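PDB 4HB9: similarities with probable monooxygenase, which binds flavin-adenine dinucleotide and probably acts as a flavin-dependent monooxygenase, perhaps one linked to the epoxidation of stilbenes. Local coordinates for residues I187-L192 with V229-E234; S254-I259 with C268-S273; A346-G351 with V356-D361. All coordinates share one frame; numbering follows the deposited sequence. Where two conformers were deposited one is given.

Contact 1 of 3, residues I187-L192 with V229-E234; sequences IGRARL and VNIHVE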
ATOM      1  N   ILE A 187      -5.745 -11.922   7.098  1.00 17.75           N
ATOM      2  CA  ILE A 187      -6.166 -10.600   7.558  1.00 17.41           C
ATOM      3  C   ILE A 187      -7.694 -10.544   7.540  1.00 18.06           C
ATOM      4  O   ILE A 187      -8.319 -10.875   6.525  1.00 16.68           O
ATOM      5  CB  ILE A 187      -5.637  -9.500   6.626  1.00 20.49           C
ATOM      6  CG1 ILE A 187      -4.110  -9.600   6.472  1.00 23.62           C
ATOM      7  CG2 ILE A 187      -6.031  -8.107   7.140  1.00 20.37           C
ATOM      8  CD1 ILE A 187      -3.501  -8.601   5.495  1.00 26.74           C
ATOM      9  N   GLY A 188      -8.293 -10.147   8.657  1.00 16.16           N
ATOM     10  CA  GLY A 188      -9.742  -9.931   8.708  1.00 16.34           C
ATOM     11  C   GLY A 188     -10.084  -8.603   9.354  1.00 15.97           C
ATOM     12  O   GLY A 188      -9.234  -7.978   9.999  1.00 15.91           O
ATOM     13  N   ARG A 189     -11.328  -8.170   9.173  1.00 16.75           N
ATOM     14  CA  ARG A 189     -11.810  -6.961   9.800  1.00 17.43           C
ATOM     15  C   ARG A 189     -13.130  -7.239  10.467  1.00 18.16           C
ATOM     16  O   ARG A 189     -13.917  -8.060   9.995  1.00 18.54           O
ATOM     17  CB  ARG A 189     -11.975  -5.836   8.769  1.00 18.73           C
ATOM     18  CG  ARG A 189     -13.057  -6.095   7.720  1.00 18.52           C
ATOM     19  CD  ARG A 189     -13.199  -4.979   6.694  1.00 18.60           C
ATOM     20  NE  ARG A 189     -14.579  -4.975   6.165  1.00 18.67           N
ATOM     21  CZ  ARG A 189     -15.186  -3.943   5.574  1.00 19.16           C
ATOM     22  NH1 ARG A 189     -14.543  -2.817   5.323  1.00 18.84           N
ATOM     23  NH2 ARG A 189     -16.476  -4.035   5.211  1.00 17.89           N
ATOM     24  N   ALA A 190     -13.390  -6.509  11.540  1.00 18.11           N
ATOM     25  CA  ALA A 190     -14.670  -6.592  12.223  1.00 18.33           C
ATOM     26  C   ALA A 190     -15.186  -5.203  12.523  1.00 18.10           C
ATOM     27  O   ALA A 190     -14.495  -4.417  13.157  1.00 17.58           O
ATOM     28  CB  ALA A 190     -14.509  -7.381  13.503  1.00 18.73           C
ATOM     29  N   ARG A 191     -16.409  -4.914  12.094  1.00 18.84           N
ATOM     30  CA  ARG A 191     -17.011  -3.600  12.335  1.00 19.73           C
ATOM     31  C   ARG A 191     -17.214  -3.330  13.827  1.00 19.42           C
ATOM     32  O   ARG A 191     -17.755  -4.179  14.565  1.00 19.08           O
ATOM     33  CB  ARG A 191     -18.325  -3.505  11.606  1.00 20.95           C
ATOM     34  CG  ARG A 191     -18.941  -2.133  11.681  1.00 20.96           C
ATOM     35  CD  ARG A 191     -20.148  -2.033  10.778  1.00 20.27           C
ATOM     36  NE  ARG A 191     -20.744  -0.719  10.916  1.00 21.00           N
ATOM     37  CZ  ARG A 191     -21.962  -0.403  10.489  1.00 23.58           C
ATOM     38  NH1 ARG A 191     -22.727  -1.306   9.892  1.00 23.15           N
ATOM     39  NH2 ARG A 191     -22.420   0.823  10.664  1.00 23.73           N
ATOM     40  N   LEU A 192     -16.776  -2.168  14.290  1.00 19.15           N
ATOM     41  CA  LEU A 192     -16.943  -1.797  15.695  1.00 21.55           C
ATOM     42  C   LEU A 192     -18.319  -1.214  15.910  1.00 22.50           C
ATOM     43  O   LEU A 192     -18.491   0.005  16.015  1.00 22.60           O
ATOM     44  CB  LEU A 192     -15.899  -0.796  16.165  1.00 22.02           C
ATOM     45  CG  LEU A 192     -14.623  -1.463  16.639  1.00 27.01           C
ATOM     46  CD1 LEU A 192     -13.523  -0.440  16.895  1.00 27.36           C
ATOM     47  CD2 LEU A 192     -14.890  -2.282  17.903  1.00 29.52           C
ATOM     48  N   VAL A 229     -18.452   0.269   5.177  1.00 21.59           N
ATOM     49  CA  VAL A 229     -19.337  -0.775   5.689  1.00 23.70           C
ATOM     50  C   VAL A 229     -19.715  -1.702   4.538  1.00 24.44           C
ATOM     51  O   VAL A 229     -19.615  -2.906   4.661  1.00 25.10           O
ATOM     52  CB  VAL A 229     -20.607  -0.175   6.320  1.00 25.00           C
ATOM     53  CG1 VAL A 229     -21.631  -1.261   6.673  1.00 26.83           C
ATOM     54  CG2 VAL A 229     -20.240   0.626   7.542  1.00 24.96           C
ATOM     55  N   ASN A 230     -20.103  -1.115   3.406  1.00 24.06           N
ATOM     56  CA  ASN A 230     -20.569  -1.878   2.249  1.00 24.66           C
ATOM     57  C   ASN A 230     -19.669  -1.572   1.078  1.00 23.93           C
ATOM     58  O   ASN A 230     -19.684  -0.460   0.585  1.00 28.04           O
ATOM     59  CB  ASN A 230     -22.019  -1.504   1.924  1.00 25.53           C
ATOM     60  CG  ASN A 230     -22.608  -2.325   0.775  1.00 29.27           C
ATOM     61  OD1 ASN A 230     -21.898  -3.063   0.092  1.00 29.13           O
ATOM     62  ND2 ASN A 230     -23.926  -2.210   0.577  1.00 29.58           N
ATOM     63  N   ILE A 231     -18.885  -2.544   0.631  1.00 25.29           N
ATOM     64  CA  ILE A 231     -17.933  -2.294  -0.469  1.00 25.10           C
ATOM     65  C   ILE A 231     -18.608  -2.255  -1.855  1.00 27.55           C
ATOM     66  O   ILE A 231     -17.934  -2.014  -2.857  1.00 24.28           O
ATOM     67  CB  ILE A 231     -16.774  -3.304  -0.468  1.00 25.44           C
ATOM     68  CG1 ILE A 231     -17.270  -4.737  -0.695  1.00 25.94           C
ATOM     69  CG2 ILE A 231     -16.005  -3.205   0.846  1.00 24.72           C
ATOM     70  CD1 ILE A 231     -16.154  -5.736  -0.874  1.00 26.81           C
ATOM     71  N   HIS A 232     -19.928  -2.467  -1.896  1.00 28.82           N
ATOM     72  CA  HIS A 232     -20.661  -2.569  -3.164  1.00 31.78           C
ATOM     73  C   HIS A 232     -21.469  -1.337  -3.499  1.00 34.77           C
ATOM     74  O   HIS A 232     -22.471  -1.442  -4.199  1.00 42.16           O
ATOM     75  CB  HIS A 232     -21.612  -3.769  -3.131  1.00 33.37           C
ATOM     76  CG  HIS A 232     -20.929  -5.057  -2.841  1.00 32.33           C
ATOM     77  ND1 HIS A 232     -20.068  -5.651  -3.733  1.00 32.68           N
ATOM     78  CD2 HIS A 232     -20.947  -5.846  -1.743  1.00 34.27           C
ATOM     79  CE1 HIS A 232     -19.580  -6.755  -3.200  1.00 33.29           C
ATOM     80  NE2 HIS A 232     -20.107  -6.902  -1.998  1.00 34.67           N
ATOM     81  N   VAL A 233     -21.052  -0.174  -3.010  1.00 32.02           N
ATOM     82  CA  VAL A 233     -21.701   1.090  -3.356  1.00 30.13           C
ATOM     83  C   VAL A 233     -20.703   1.978  -4.100  1.00 30.20           C
ATOM     84  O   VAL A 233     -19.495   1.683  -4.128  1.00 29.22           O
ATOM     85  CB  VAL A 233     -22.244   1.827  -2.119  1.00 30.56           C
ATOM     86  CG1 VAL A 233     -23.196   0.934  -1.346  1.00 30.31           C
ATOM     87  CG2 VAL A 233     -21.119   2.295  -1.198  1.00 31.15           C
ATOM     88  N   GLU A 234     -21.209   3.042  -4.721  1.00 30.87           N
ATOM     89  CA  GLU A 234     -20.373   4.061  -5.344  0.50 31.04           C
ATOM     90  C   GLU A 234     -19.498   4.705  -4.271  1.00 28.83           C
ATOM     91  O   GLU A 234     -19.991   4.990  -3.167  1.00 26.28           O
ATOM     92  CB  GLU A 234     -21.248   5.146  -6.000  0.50 33.28           C
ATOM     93  CG  GLU A 234     -22.086   4.668  -7.184  0.50 35.29           C
ATOM     94  CD  GLU A 234     -23.133   5.688  -7.620  0.50 38.86           C
ATOM     95  OE1 GLU A 234     -22.931   6.907  -7.403  0.50 39.14           O
ATOM     96  OE2 GLU A 234     -24.165   5.265  -8.192  0.50 41.86           O
TER

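Contact 2 of 3, residues S254-I259 with C268-S273; sequences SLPDNI and CDLVQS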
ATOM      1  N   SER A 254       3.234 -24.069   7.609  1.00 20.25           N
ATOM      2  CA  SER A 254       2.300 -24.469   8.662  1.00 18.70           C
ATOM      3  C   SER A 254       0.833 -24.360   8.266  1.00 18.97           C
ATOM      4  O   SER A 254      -0.066 -24.712   9.054  1.00 20.04           O
ATOM      5  CB  SER A 254       2.532 -23.651   9.948  1.00 19.76           C
ATOM      6  OG  SER A 254       1.979 -22.340   9.845  1.00 18.57           O
ATOM      7  N   LEU A 255       0.594 -23.854   7.060  1.00 18.37           N
ATOM      8  CA  LEU A 255      -0.747 -23.666   6.526  1.00 19.27           C
ATOM      9  C   LEU A 255      -0.926 -24.574   5.331  1.00 20.40           C
ATOM     10  O   LEU A 255       0.061 -24.934   4.686  1.00 20.39           O
ATOM     11  CB  LEU A 255      -0.933 -22.203   6.102  1.00 18.49           C
ATOM     12  CG  LEU A 255      -0.853 -21.209   7.252  1.00 20.03           C
ATOM     13  CD1 LEU A 255      -0.600 -19.797   6.761  1.00 22.38           C
ATOM     14  CD2 LEU A 255      -2.119 -21.257   8.078  1.00 21.00           C
ATOM     15  N   PRO A 256      -2.182 -24.916   4.995  1.00 22.28           N
ATOM     16  CA  PRO A 256      -2.483 -25.603   3.740  1.00 23.28           C
ATOM     17  C   PRO A 256      -1.823 -24.984   2.523  1.00 25.26           C
ATOM     18  O   PRO A 256      -1.759 -23.753   2.405  1.00 23.68           O
ATOM     19  CB  PRO A 256      -4.006 -25.447   3.617  1.00 24.19           C
ATOM     20  CG  PRO A 256      -4.470 -25.357   5.029  1.00 23.38           C
ATOM     21  CD  PRO A 256      -3.417 -24.527   5.703  1.00 23.03           C
ATOM     22  N   ASP A 257      -1.356 -25.855   1.622  1.00 24.56           N
ATOM     23  CA  ASP A 257      -0.761 -25.477   0.343  1.00 27.95           C
ATOM     24  C   ASP A 257      -1.630 -24.505  -0.425  1.00 26.65           C
ATOM     25  O   ASP A 257      -1.124 -23.576  -1.028  1.00 27.34           O
ATOM     26  CB  ASP A 257      -0.558 -26.712  -0.551  1.00 31.60           C
ATOM     27  CG  ASP A 257       0.523 -27.619  -0.051  1.00 37.77           C
ATOM     28  OD1 ASP A 257       1.362 -27.154   0.749  1.00 38.54           O
ATOM     29  OD2 ASP A 257       0.536 -28.805  -0.457  1.00 46.19           O
ATOM     30  N   ASN A 258      -2.936 -24.732  -0.398  1.00 25.80           N
ATOM     31  CA  ASN A 258      -3.868 -23.922  -1.178  1.00 26.06           C
ATOM     32  C   ASN A 258      -4.705 -22.983  -0.318  1.00 25.59           C
ATOM     33  O   ASN A 258      -5.857 -22.680  -0.630  1.00 23.30           O
ATOM     34  CB  ASN A 258      -4.764 -24.840  -2.008  1.00 28.15           C
ATOM     35  CG  ASN A 258      -5.713 -25.648  -1.165  1.00 29.59           C
ATOM     36  OD1 ASN A 258      -5.399 -26.030  -0.031  1.00 30.59           O
ATOM     37  ND2 ASN A 258      -6.893 -25.920  -1.714  1.00 33.17           N
ATOM     38  N   ILE A 259      -4.099 -22.473   0.749  1.00 24.98           N
ATOM     39  CA  ILE A 259      -4.790 -21.551   1.642  1.00 24.31           C
ATOM     40  C   ILE A 259      -5.383 -20.373   0.881  1.00 24.52           C
ATOM     41  O   ILE A 259      -6.464 -19.891   1.214  1.00 24.46           O
ATOM     42  CB  ILE A 259      -3.856 -21.099   2.803  1.00 25.96           C
ATOM     43  CG1 ILE A 259      -4.630 -20.382   3.884  1.00 26.63           C
ATOM     44  CG2 ILE A 259      -2.715 -20.243   2.298  1.00 24.63           C
ATOM     45  CD1 ILE A 259      -5.627 -21.283   4.592  1.00 29.01           C
ATOM     46  N   CYS A 268     -11.607 -18.387   8.500  1.00 23.84           N
ATOM     47  CA  CYS A 268     -12.018 -18.079   9.864  0.50 23.97           C
ATOM     48  C   CYS A 268     -11.824 -19.293  10.784  1.00 24.33           C
ATOM     49  O   CYS A 268     -11.219 -19.188  11.842  1.00 22.79           O
ATOM     50  CB  CYS A 268     -13.486 -17.634   9.859  0.50 25.54           C
ATOM     51  SG  CYS A 268     -13.997 -16.658  11.287  0.50 28.08           S
ATOM     52  N   ASP A 269     -12.357 -20.435  10.367  1.00 23.16           N
ATOM     53  CA  ASP A 269     -12.181 -21.693  11.079  1.00 23.55           C
ATOM     54  C   ASP A 269     -10.718 -22.008  11.310  1.00 21.23           C
ATOM     55  O   ASP A 269     -10.321 -22.422  12.380  1.00 21.47           O
ATOM     56  CB  ASP A 269     -12.816 -22.842  10.277  1.00 25.52           C
ATOM     57  CG  ASP A 269     -14.330 -22.876  10.402  1.00 33.17           C
ATOM     58  OD1 ASP A 269     -14.850 -22.209  11.333  1.00 35.17           O
ATOM     59  OD2 ASP A 269     -14.988 -23.558   9.564  1.00 35.55           O
ATOM     60  N   LEU A 270      -9.909 -21.813  10.295  1.00 20.14           N
ATOM     61  CA  LEU A 270      -8.502 -22.120  10.443  1.00 19.84           C
ATOM     62  C   LEU A 270      -7.814 -21.267  11.513  1.00 19.87           C
ATOM     63  O   LEU A 270      -7.045 -21.787  12.313  1.00 19.97           O
ATOM     64  CB  LEU A 270      -7.802 -21.991   9.123  1.00 21.48           C
ATOM     65  CG  LEU A 270      -6.377 -22.520   9.258  1.00 23.31           C
ATOM     66  CD1 LEU A 270      -6.047 -23.420   8.080  1.00 24.02           C
ATOM     67  CD2 LEU A 270      -5.439 -21.359   9.407  1.00 23.25           C
ATOM     68  N   VAL A 271      -8.085 -19.963  11.537  1.00 18.93           N
ATOM     69  CA  VAL A 271      -7.433 -19.102  12.511  1.00 18.38           C
ATOM     70  C   VAL A 271      -7.915 -19.476  13.918  1.00 19.09           C
ATOM     71  O   VAL A 271      -7.094 -19.571  14.880  1.00 19.79           O
ATOM     72  CB  VAL A 271      -7.683 -17.622  12.196  1.00 17.32           C
ATOM     73  CG1 VAL A 271      -7.174 -16.727  13.316  1.00 17.48           C
ATOM     74  CG2 VAL A 271      -7.021 -17.257  10.880  1.00 17.73           C
ATOM     75  N   GLN A 272      -9.214 -19.729  14.068  1.00 19.39           N
ATOM     76  CA  GLN A 272      -9.708 -20.178  15.368  1.00 20.65           C
ATOM     77  C   GLN A 272      -9.038 -21.485  15.799  1.00 20.60           C
ATOM     78  O   GLN A 272      -8.721 -21.649  16.974  1.00 20.89           O
ATOM     79  CB  GLN A 272     -11.231 -20.360  15.383  1.00 23.35           C
ATOM     80  CG  GLN A 272     -11.989 -19.057  15.273  1.00 26.06           C
ATOM     81  CD  GLN A 272     -13.498 -19.270  15.271  1.00 29.84           C
ATOM     82  OE1 GLN A 272     -14.078 -19.689  16.259  1.00 29.62           O
ATOM     83  NE2 GLN A 272     -14.126 -18.975  14.157  1.00 31.88           N
ATOM     84  N   SER A 273      -8.841 -22.413  14.868  1.00 20.18           N
ATOM     85  CA  SER A 273      -8.110 -23.662  15.189  1.00 21.89           C
ATOM     86  C   SER A 273      -6.693 -23.398  15.671  1.00 21.68           C
ATOM     87  O   SER A 273      -6.202 -24.101  16.567  1.00 23.46           O
ATOM     88  CB  SER A 273      -8.085 -24.645  14.022  1.00 22.25           C
ATOM     89  OG  SER A 273      -7.114 -24.278  13.036  1.00 27.95           O
TER

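Contact 3 of 3, residues A346-G351 with V356-D361; sequences ASVASG and VKAISD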
ATOM      1  N   ALA A 346      11.208  18.598 -11.103  1.00 20.15           N
ATOM      2  CA  ALA A 346      11.062  20.064 -11.052  1.00 20.84           C
ATOM      3  C   ALA A 346      12.423  20.749 -11.269  1.00 21.95           C
ATOM      4  O   ALA A 346      12.484  21.805 -11.892  1.00 22.45           O
ATOM      5  CB  ALA A 346      10.461  20.506  -9.730  1.00 22.04           C
ATOM      6  N   SER A 347      13.501  20.174 -10.737  1.00 21.26           N
ATOM      7  CA  SER A 347      14.831  20.768 -10.890  1.00 22.71           C
ATOM      8  C   SER A 347      15.277  20.764 -12.358  1.00 23.17           C
ATOM      9  O   SER A 347      16.087  21.595 -12.773  1.00 25.29           O
ATOM     10  CB  SER A 347      15.873  20.045 -10.019  1.00 23.60           C
ATOM     11  OG  SER A 347      16.218  18.784 -10.592  1.00 21.30           O
ATOM     12  N   VAL A 348      14.752  19.835 -13.141  1.00 23.25           N
ATOM     13  CA  VAL A 348      14.988  19.804 -14.578  1.00 23.65           C
ATOM     14  C   VAL A 348      14.125  20.878 -15.256  1.00 25.07           C
ATOM     15  O   VAL A 348      14.620  21.702 -16.027  1.00 24.86           O
ATOM     16  CB  VAL A 348      14.666  18.437 -15.178  1.00 25.29           C
ATOM     17  CG1 VAL A 348      14.987  18.403 -16.675  1.00 25.39           C
ATOM     18  CG2 VAL A 348      15.432  17.337 -14.443  1.00 26.01           C
ATOM     19  N   ALA A 349      12.838  20.897 -14.934  1.00 24.53           N
ATOM     20  CA  ALA A 349      11.942  21.903 -15.487  1.00 24.48           C
ATOM     21  C   ALA A 349      12.480  23.317 -15.222  1.00 27.50           C
ATOM     22  O   ALA A 349      12.476  24.172 -16.123  1.00 27.25           O
ATOM     23  CB  ALA A 349      10.551  21.753 -14.901  1.00 24.17           C
ATOM     24  N   SER A 350      12.946  23.565 -13.999  1.00 25.18           N
ATOM     25  CA  SER A 350      13.325  24.913 -13.598  1.00 27.80           C
ATOM     26  C   SER A 350      14.684  25.346 -14.154  1.00 29.69           C
ATOM     27  O   SER A 350      15.071  26.503 -13.964  1.00 30.06           O
ATOM     28  CB  SER A 350      13.355  25.046 -12.075  1.00 27.54           C
ATOM     29  OG  SER A 350      14.359  24.225 -11.490  1.00 26.95           O
ATOM     30  N   GLY A 351      15.416  24.408 -14.750  1.00 29.62           N
ATOM     31  CA  GLY A 351      16.664  24.684 -15.454  1.00 31.04           C
ATOM     32  C   GLY A 351      17.945  24.361 -14.686  1.00 32.00           C
ATOM     33  O   GLY A 351      19.028  24.754 -15.115  1.00 32.67           O
ATOM     34  N   VAL A 356      18.256  13.019 -17.159  1.00 25.84           N
ATOM     35  CA  VAL A 356      18.711  11.705 -16.718  1.00 25.50           C
ATOM     36  C   VAL A 356      19.494  11.787 -15.412  1.00 25.74           C
ATOM     37  O   VAL A 356      19.325  10.923 -14.529  1.00 26.16           O
ATOM     38  CB  VAL A 356      19.475  10.927 -17.815  1.00 25.43           C
ATOM     39  CG1 VAL A 356      19.936   9.580 -17.278  1.00 26.33           C
ATOM     40  CG2 VAL A 356      18.557  10.683 -18.993  1.00 26.90           C
ATOM     41  N   LYS A 357      20.322  12.815 -15.237  1.00 25.46           N
ATOM     42  CA  LYS A 357      21.000  12.997 -13.962  1.00 26.36           C
ATOM     43  C   LYS A 357      20.000  13.134 -12.795  1.00 25.75           C
ATOM     44  O   LYS A 357      20.203  12.561 -11.728  1.00 23.38           O
ATOM     45  CB  LYS A 357      21.933  14.213 -13.966  1.00 29.40           C
ATOM     46  CG  LYS A 357      23.384  13.919 -14.307  1.00 36.27           C
ATOM     47  CD  LYS A 357      24.210  15.208 -14.241  1.00 39.61           C
ATOM     48  CE  LYS A 357      25.652  15.037 -14.703  1.00 45.59           C
ATOM     49  NZ  LYS A 357      25.770  14.941 -16.182  1.00 48.58           N
ATOM     50  N   ALA A 358      18.961  13.941 -12.990  1.00 24.24           N
ATOM     51  CA  ALA A 358      17.949  14.143 -11.943  1.00 22.32           C
ATOM     52  C   ALA A 358      17.225  12.817 -11.636  1.00 21.31           C
ATOM     53  O   ALA A 358      16.979  12.500 -10.472  1.00 19.90           O
ATOM     54  CB  ALA A 358      16.951  15.212 -12.381  1.00 22.73           C
ATOM     55  N   ILE A 359      16.887  12.062 -12.675  1.00 21.29           N
ATOM     56  CA  ILE A 359      16.291  10.737 -12.499  1.00 22.40           C
ATOM     57  C   ILE A 359      17.233   9.824 -11.697  1.00 23.87           C
ATOM     58  O   ILE A 359      16.805   9.147 -10.761  1.00 22.34           O
ATOM     59  CB  ILE A 359      15.861  10.115 -13.835  1.00 22.50           C
ATOM     60  CG1 ILE A 359      14.653  10.877 -14.394  1.00 22.49           C
ATOM     61  CG2 ILE A 359      15.497   8.649 -13.649  1.00 23.39           C
ATOM     62  CD1 ILE A 359      14.286  10.516 -15.812  1.00 23.49           C
ATOM     63  N   SER A 360      18.519   9.838 -12.040  1.00 23.12           N
ATOM     64  CA  SER A 360      19.533   9.070 -11.304  1.00 24.87           C
ATOM     65  C   SER A 360      19.602   9.379  -9.824  1.00 22.83           C
ATOM     66  O   SER A 360      19.769   8.461  -9.000  1.00 23.19           O
ATOM     67  CB  SER A 360      20.931   9.320 -11.926  1.00 27.11           C
ATOM     68  OG  SER A 360      21.844   8.418 -11.365  1.00 33.19           O
ATOM     69  N   ASP A 361      19.504  10.668  -9.486  1.00 22.32           N
ATOM     70  CA  ASP A 361      19.508  11.162  -8.103  1.00 23.46           C
ATOM     71  C   ASP A 361      18.306  10.591  -7.358  1.00 21.11           C
ATOM     72  O   ASP A 361      18.433  10.113  -6.210  1.00 18.23           O
ATOM     73  CB  ASP A 361      19.452  12.714  -8.101  1.00 25.18           C
ATOM     74  CG  ASP A 361      19.623  13.351  -6.719  1.00 28.32           C
ATOM     75  OD1 ASP A 361      20.033  12.695  -5.745  1.00 32.79           O
ATOM     76  OD2 ASP A 361      19.345  14.568  -6.587  1.00 31.82           O
TER

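Contact 1 of 3, residues I187-L192 with V229-E234
Val229 lies between the ends of two arginines, Arg189 and Arg191, which project from the same side of one strand, and it offers each a different surface. To Arg191 it presents its methyls. CG2 sits 3.5 Å above the guanidinium plane, over its centre. Val229 CG1 approaches Arg191 NH1 at 3.4 Å over the same flat group. Arg191 can lie across the valine because its CG is anti to the backbone N (chi1 -174°) and the chain beyond runs extended. Contact through a face keeps the polar rim of the guanidinium available: its NE makes a salt bridge with Asp241.

Arg189 deals instead with the backbone of Val229. Its NH2 comes within 3.4 Å of Val229 O, which lies at the guanidinium edge and near its plane. Ile231 adds a looser apolar neighbour, its CG2 standing 4.5 Å from Arg189 NH2. The rotation of this buried guanidinium is set mainly by other groups, for NE forms a salt bridge with Asp290, NH1 donates to the carbonyls of Gly42 and Pro228, and Phe243 supplies a cation-pi contact. The Arg189 side chain remains about 9 Å from the bound flavin-adenine dinucleotide.

Just beyond, the loop turns on itself in an Asx turn, in which Asn230 OD1 accepts from His232 N at 2.9 Å. The contact thus joins the end of strand 179-191 to the loop that leaves strand 218-228; strand 240-251 runs between these two in the mixed sheet, and Arg191 rests on its Phe243.

Contact 2 of 3, residues S254-I259 with C268-S273
Leu270 reaches from its helix toward Leu255, Pro256 and Ile259 of the preceding loop, and its two methyl branches divide the work. Branch CD2 meets Leu255, with Leu255 CD2 and Leu270 CD2 3.6 Å apart and the two side chains slanting across one another. Branch CD1 serves the other two residues. Pro256 and Leu270 point at each other tip to tip, the proline's CD lying 3.7 Å from Leu270 CD1 and its CG 3.9 Å from the same methyl. Ile259 passes Leu270 at roughly a right angle, so that only its terminal CD1 makes the approach, 4.1 Å from Leu270 CD1.

This division depends on how Leu270 leaves its helix. A chi1 of -171° swings the side chain out toward the loop. The fork is then turned to a chi2 of 134°, off the usual staggered values, which places CD1 toward Pro256 and Ile259 and CD2 toward Leu255.

The partners are presented by a loop that bends back on itself. Pro256 to Ile259 form a type I beta turn, closed by Ile259 N donating to Pro256 O at 3.1 Å, and the bend brings Pro256 and Ile259 to the same methyl although they are three residues apart. One turn along the helix, Ser273 OG donates to Leu270 O at 2.6 Å, a bond made within the helix while the leucine side chain remains in apolar company.

The loop joins strand 240-251 to helix 264-274, which lies against the mixed sheet through Leu270 and Val271 on Ile186. A mixed sheet with covering helices, beside the Rossmann-like FAD-binding part, is consistent with flavoprotein monooxygenases of the aromatic hydroxylase type.

Contact 3 of 3, residues A346-G351 with V356-D361
In the helix turn that carries Val348 toward Ala358, the carbonyl oxygen of Ala346 receives the backbone N of Ser350 at 2.8 Å, a regular helical bond. The hydroxyl Ser350 OG is hydrogen-bonded to His352 ND1, just past the end of the helix.

Across the contact the touch is small and apolar. Val348 CG2 presses on Ala358 CB at 3.3 Å, closer than carbons usually stand. A chi1 of -177° sets this branch opposite the carbonyl carbon of Val348, facing the second helix. Ser347 brings its OG to 4.1 Å from Ala358 CB, and that hydroxyl is bonded back to Lys344 O within its own helix.

Between the two helices the chain turns sharply, forming an antiparallel helical hairpin. The first helix closes with a Schellman motif: Gly351 takes a positive phi of 101°, where a side chain would collide with the preceding carbonyl oxygen, and its N donates to Val348 O at 3.1 Å.

The methyl of Ala358, short as it is, allows the two backbones to come close, with the CA atoms of Val348 and Ala358 6.9 Å apart. Farther along, a salt bridge from Asp361 to Lys344 ties helix 355-386 to helix 330-349.

Overall arrangement
The three contacts follow one another along the chain, and all fall within the range of the FAD binding family. Contacts 1 and 2 are neighbours, their centres 22 Å apart and their nearest atoms about 7 Å apart. They share the mixed sheet: strand 179-191 contributes a segment to the first and is touched by Leu270 of the second, while strand 240-251 leads from one to the other. Contact 3 lies across the chain's centre, its own centre 43 Å from that of contact 1 and 50 Å from that of contact 2, and joins two successive helices. Contact 1 comes near the flavin; contact 2, a loop packed on the following helix, and contact 3 lie away from it.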